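Local coordinates for D-alanyl-D-alanine carboxypeptidase (Mycobacterium tuberculosis H37Rv, PDB 4RYE), which shows D,D-carboxypeptidase activity on synthetic pentapeptides and probably trims the D-Ala-D-Ala end of peptidoglycan stem peptides, as a member of the peptidase S11 family, at residues Ala172-Thr175 and Ala176-Ser179. Numbering follows the deposited sequence.
Sequences AQIT and AEPS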
ATOM      1  N   ALA A 172      -1.529  -5.273 -10.341  1.00 18.39           N
ATOM      2  CA  ALA A 172      -2.779  -5.955  -9.993  1.00 18.69           C
ATOM      3  C   ALA A 172      -2.567  -7.453  -9.819  1.00 18.66           C
ATOM      4  O   ALA A 172      -3.165  -8.079  -8.933  1.00 19.78           O
ATOM      5  CB  ALA A 172      -3.856  -5.680 -11.038  1.00 17.43           C
ATOM      6  N   GLN A 173      -1.711  -8.037 -10.649  1.00 17.68           N
ATOM      7  CA  GLN A 173      -1.411  -9.464 -10.529  1.00 19.36           C
ATOM      8  C   GLN A 173      -0.672  -9.765  -9.226  1.00 19.82           C
ATOM      9  O   GLN A 173      -1.056 -10.673  -8.483  1.00 17.81           O
ATOM     10  CB  GLN A 173      -0.583  -9.947 -11.722  1.00 21.66           C
ATOM     11  CG  GLN A 173      -0.290 -11.450 -11.703  1.00 23.30           C
ATOM     12  CD  GLN A 173       0.427 -11.920 -12.950  1.00 28.28           C
ATOM     13  OE1 GLN A 173       1.582 -11.568 -13.184  1.00 27.10           O
ATOM     14  NE2 GLN A 173      -0.264 -12.708 -13.770  1.00 27.33           N
ATOM     15  N   ILE A 174       0.381  -8.997  -8.952  1.00 17.57           N
ATOM     16  CA  ILE A 174       1.215  -9.236  -7.771  1.00 19.68           C
ATOM     17  C   ILE A 174       0.445  -9.061  -6.464  1.00 19.71           C
ATOM     18  O   ILE A 174       0.492  -9.925  -5.589  1.00 20.51           O
ATOM     19  CB  ILE A 174       2.450  -8.310  -7.751  1.00 21.73           C
ATOM     20  CG1 ILE A 174       3.379  -8.646  -8.923  1.00 17.16           C
ATOM     21  CG2 ILE A 174       3.212  -8.448  -6.425  1.00 21.34           C
ATOM     22  CD1 ILE A 174       4.446  -7.578  -9.169  1.00 22.97           C
ATOM     23  N   THR A 175      -0.272  -7.950  -6.336  1.00 18.83           N
ATOM     24  CA  THR A 175      -0.948  -7.630  -5.078  1.00 20.02           C
ATOM     25  C   THR A 175      -2.004  -8.695  -4.742  1.00 25.60           C
ATOM     26  O   THR A 175      -2.368  -8.898  -3.572  1.00 25.51           O
ATOM     27  CB  THR A 175      -1.523  -6.181  -5.100  1.00 16.91           C
ATOM     28  OG1 THR A 175      -1.883  -5.776  -3.769  1.00 22.29           O
ATOM     29  CG2 THR A 175      -2.739  -6.075  -6.023  1.00 18.57           C
ATOM     30  N   ALA A 176      -2.453  -9.412  -5.769  1.00 16.19           N
ATOM     31  CA  ALA A 176      -3.452 -10.462  -5.591  1.00 22.10           C
ATOM     32  C   ALA A 176      -2.879 -11.895  -5.512  1.00 23.10           C
ATOM     33  O   ALA A 176      -3.616 -12.825  -5.166  1.00 22.65           O
ATOM     34  CB  ALA A 176      -4.521 -10.370  -6.680  1.00 20.45           C
ATOM     35  N   GLU A 177      -1.594 -12.078  -5.829  1.00 31.24           N
ATOM     36  CA  GLU A 177      -0.943 -13.400  -5.718  1.00 29.85           C
ATOM     37  C   GLU A 177      -0.968 -13.920  -4.288  1.00 31.98           C
ATOM     38  O   GLU A 177      -0.620 -13.187  -3.356  1.00 30.76           O
ATOM     39  CB  GLU A 177       0.544 -13.337  -6.114  1.00 28.13           C
ATOM     40  CG  GLU A 177       0.895 -13.002  -7.544  1.00 42.96           C
ATOM     41  CD  GLU A 177       2.387 -12.689  -7.670  1.00 47.44           C
ATOM     42  OE1 GLU A 177       3.053 -12.589  -6.616  1.00 48.43           O
ATOM     43  OE2 GLU A 177       2.897 -12.539  -8.799  1.00 48.99           O
ATOM     44  N   PRO A 178      -1.339 -15.201  -4.101  1.00 29.73           N
ATOM     45  CA  PRO A 178      -1.270 -15.744  -2.745  1.00 28.50           C
ATOM     46  C   PRO A 178       0.173 -16.011  -2.319  1.00 26.49           C
ATOM     47  O   PRO A 178       0.465 -16.038  -1.128  1.00 25.81           O
ATOM     48  CB  PRO A 178      -2.053 -17.062  -2.851  1.00 30.76           C
ATOM     49  CG  PRO A 178      -1.970 -17.452  -4.296  1.00 38.67           C
ATOM     50  CD  PRO A 178      -1.955 -16.142  -5.057  1.00 34.08           C
ATOM     51  N   SER A 179       1.067 -16.190  -3.289  1.00 26.52           N
ATOM     52  CA  SER A 179       2.437 -16.577  -2.986  1.00 25.59           C
ATOM     53  C   SER A 179       3.365 -16.278  -4.148  1.00 25.20           C
ATOM     54  O   SER A 179       2.918 -15.994  -5.262  1.00 26.67           O
ATOM     55  CB  SER A 179       2.508 -18.069  -2.652  1.00 27.08           C
ATOM     56  OG  SER A 179       2.092 -18.846  -3.764  1.00 31.24           O
TER
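Glu177 N donates to Ile174 O at 3.0 Å with an N-H...O angle of 143°, an i to i+3 bond of 3-10 type in the turn that leads out of the helix. The same amide also reaches back to Gln173 O at 3.1 Å, but weakly, and Ala176 N makes a second weak bond to that carbonyl. Such tightening is common where a chain leaves a helix, and here Glu177 then takes a polyproline-II-like backbone (phi -61°, psi 134°), as residues before proline often do, leading through Pro178 into strand 179-184.

The side chain of Glu177 does most of the touching. With CG anti to its own carbonyl carbon and the chain extended beyond, it runs back beside the turn, Glu177 CG passing 3.2 Å from Gln173 O. Glutamate and isoleucine lie side by side, pointing the same way, in van der Waals contact: Glu177 CD comes 3.6 Å from Ile174 CA, and Glu177 OE2 lies 3.9 Å from Ile174 CG1. Ala176 CB packs 3.5 Å from Ala172 O.

What the carboxylate meets at its far end is helix 91-100: OE2 forms a salt bridge with Arg92, to which Gln173 OE1 adds a weak hydrogen bond, while OE1 lies close to Asp96, a like charge that may raise the carboxylate's proton affinity against the pull of Arg92. Ile174 packs on that helix too, whereas Thr175 turns to Met166 of helix 155-166 and accepts a bond at OG1 from Gly207 N. This joins the helix to strand 204-212, where Gly207 directly precedes a K(T/S)G-type motif that probably edges the active site; the Thr175 side chain is about 10 Å from that of Lys50, the probable proton acceptor. Asn193 ND2 bonds to the carbonyls of Thr175 and Glu177, tying this turn to the residue just after strand 187-192, the antiparallel partner of strand 179-184.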